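Local coordinates for protein putative amidohydrolase (Unidentified, PDB 3FEQ) that probably acts as a zinc-dependent prolidase of the amidohydrolase superfamily, cleaving dipeptides that end in proline, at residues C[62-67]-C[354-359]. Residues are numbered along the deposited sequence; the frame is centred on the assembly and turned at random.
Sequences IDCHVH and TVAAEI. With ZN (zinc ion), chain U.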
loop_
_atom_site.group_PDB
_atom_site.type_symbol
_atom_site.label_atom_id
_atom_site.label_comp_id
_atom_site.label_asym_id
_atom_site.label_seq_id
_atom_site.Cartn_x
_atom_site.Cartn_y
_atom_site.Cartn_z
ATOM N N ILE C 62 -24.004 -29.147 -28.303
ATOM C CA ILE C 62 -23.614 -28.230 -27.254
ATOM C C ILE C 62 -22.938 -28.998 -26.136
ATOM O O ILE C 62 -23.500 -29.953 -25.607
ATOM C CB ILE C 62 -24.834 -27.556 -26.658
ATOM C CG1 ILE C 62 -25.744 -27.029 -27.767
ATOM C CG2 ILE C 62 -24.409 -26.480 -25.653
ATOM C CD1 ILE C 62 -27.053 -26.478 -27.270
ATOM N N ASP C 63 -21.738 -28.570 -25.765
ATOM C CA ASP C 63 -20.998 -29.188 -24.667
ATOM C C ASP C 63 -21.018 -28.295 -23.436
ATOM O O ASP C 63 -20.565 -27.146 -23.484
ATOM C CB ASP C 63 -19.557 -29.440 -25.082
ATOM C CG ASP C 63 -18.835 -30.351 -24.132
ATOM O OD1 ASP C 63 -19.113 -30.300 -22.908
ATOM O OD2 ASP C 63 -17.982 -31.124 -24.623
ATOM N N CYS C 64 -21.506 -28.836 -22.325
ATOM C CA CYS C 64 -21.852 -28.007 -21.190
ATOM C C CYS C 64 -20.743 -27.898 -20.170
ATOM O O CYS C 64 -20.927 -27.253 -19.137
ATOM C CB CYS C 64 -23.092 -28.551 -20.489
ATOM S SG CYS C 64 -24.556 -28.505 -21.481
ATOM N N HIS C 65 -19.622 -28.569 -20.427
ATOM C CA HIS C 65 -18.438 -28.420 -19.584
ATOM C C HIS C 65 -17.145 -28.621 -20.384
ATOM O O HIS C 65 -16.693 -29.742 -20.573
ATOM C CB HIS C 65 -18.514 -29.394 -18.399
ATOM C CG HIS C 65 -17.638 -29.029 -17.240
ATOM N ND1 HIS C 65 -18.140 -28.603 -16.029
ATOM C CD2 HIS C 65 -16.291 -29.052 -17.100
ATOM C CE1 HIS C 65 -17.136 -28.373 -15.196
ATOM N NE2 HIS C 65 -16.002 -28.633 -15.824
ATOM N N VAL C 66 -16.557 -27.528 -20.860
ATOM C CA VAL C 66 -15.199 -27.564 -21.423
ATOM C C VAL C 66 -14.269 -26.565 -20.739
ATOM O O VAL C 66 -14.728 -25.615 -20.108
ATOM C CB VAL C 66 -15.193 -27.245 -22.924
ATOM C CG1 VAL C 66 -15.931 -28.304 -23.701
ATOM C CG2 VAL C 66 -15.792 -25.899 -23.167
ATOM N N HIS C 67 -12.964 -26.791 -20.862
ATOM C CA HIS C 67 -11.975 -25.752 -20.608
ATOM C C HIS C 67 -11.189 -25.554 -21.889
ATOM O O HIS C 67 -10.194 -26.229 -22.145
ATOM C CB HIS C 67 -11.055 -26.105 -19.436
ATOM C CG HIS C 67 -11.780 -26.382 -18.157
ATOM N ND1 HIS C 67 -12.031 -25.408 -17.216
ATOM C CD2 HIS C 67 -12.344 -27.518 -17.681
ATOM C CE1 HIS C 67 -12.720 -25.929 -16.217
ATOM N NE2 HIS C 67 -12.928 -27.208 -16.476
ATOM N N THR C 354 -31.269 -30.892 -26.661
ATOM C CA THR C 354 -32.456 -30.256 -26.099
ATOM C C THR C 354 -32.216 -29.899 -24.644
ATOM O O THR C 354 -32.520 -28.787 -24.220
ATOM C CB THR C 354 -33.734 -31.117 -26.259
ATOM O OG1 THR C 354 -33.439 -32.482 -25.944
ATOM C CG2 THR C 354 -34.262 -31.049 -27.694
ATOM N N VAL C 355 -31.594 -30.816 -23.909
ATOM C CA VAL C 355 -31.286 -30.586 -22.499
ATOM C C VAL C 355 -30.220 -29.525 -22.317
ATOM O O VAL C 355 -30.345 -28.642 -21.471
ATOM C CB VAL C 355 -30.828 -31.870 -21.808
ATOM C CG1 VAL C 355 -30.656 -31.627 -20.322
ATOM C CG2 VAL C 355 -31.838 -32.981 -22.052
ATOM N N ALA C 356 -29.161 -29.629 -23.113
ATOM C CA ALA C 356 -28.081 -28.663 -23.084
ATOM C C ALA C 356 -28.591 -27.247 -23.347
ATOM O O ALA C 356 -28.267 -26.326 -22.603
ATOM C CB ALA C 356 -27.014 -29.041 -24.091
ATOM N N ALA C 357 -29.414 -27.075 -24.383
ATOM C CA ALA C 357 -29.883 -25.738 -24.747
ATOM C C ALA C 357 -30.735 -25.125 -23.649
ATOM O O ALA C 357 -30.737 -23.910 -23.463
ATOM C CB ALA C 357 -30.623 -25.764 -26.036
ATOM N N GLU C 358 -31.418 -25.977 -22.889
ATOM C CA GLU C 358 -32.132 -25.543 -21.701
ATOM C C GLU C 358 -31.169 -25.083 -20.614
ATOM O O GLU C 358 -31.427 -24.098 -19.919
ATOM C CB GLU C 358 -33.011 -26.677 -21.168
ATOM C CG GLU C 358 -34.052 -26.244 -20.149
ATOM C CD GLU C 358 -34.880 -27.408 -19.619
ATOM O OE1 GLU C 358 -35.012 -28.438 -20.326
ATOM O OE2 GLU C 358 -35.411 -27.290 -18.492
ATOM N N ILE C 359 -30.083 -25.830 -20.443
ATOM C CA ILE C 359 -29.053 -25.480 -19.481
ATOM C C ILE C 359 -28.490 -24.084 -19.771
ATOM O O ILE C 359 -28.480 -23.222 -18.882
ATOM C CB ILE C 359 -27.936 -26.520 -19.482
ATOM C CG1 ILE C 359 -28.401 -27.780 -18.756
ATOM C CG2 ILE C 359 -26.647 -25.959 -18.864
ATOM C CD1 ILE C 359 -27.410 -28.906 -18.817
HETATM ZN ZN ZN U . -13.752 -28.280 -14.695
#
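Ile62 and Cys64 of the first strand of the amidohydrolase TIM barrel pack on Ala356, Ala357 and Ile359 of the short helix 354-359. The helix packs on the C-terminal part of the strand, just before the HxH motif, whose His65 and His67 bind zinc farther along the same chain. In Ile62, CB rests against the methyl of Ala356, 3.7 Å from its CB. The branch CG2 stays beside that methyl, whereas CG1 carries the longer arm towards the next helix residue. With chi2 at 174° this arm is extended, and its tip CD1 comes to the helix surface at Ala357, 3.8 Å from Ala357 CB and as near to the backbone N of that residue. Two residues on, Cys64 points the same way: SG lies 3.6 Å from Ala356 CB, so the one methyl of Ala356 touches both the isoleucine and the sulfur, which lie at about a right angle as seen from it. From one helical turn later, Ile359 sends its tip CD1 to the same sulfur at 3.9 Å. Cys64 and Ile359 also touch Val271 of strand 269-271, which ties this buried apolar patch to another barrel strand. No hydrogen bond crosses between the two segments. Asp63, directed away from the helix, makes an Asx turn at the chain's corner. Its OD1 accepts the N-H of His65 on the anti side, tilted 22° from the carboxylate plane, in a nearly straight bond (168°), while OD2 is held by Ser322 and Gln332. Beyond the corner, both imidazoles reach one zinc ion, whose site Asp323 completes: His67 NE2 is 2.2 Å from the metal, and His65 NE2, with zinc in its ring plane, 2.5 Å.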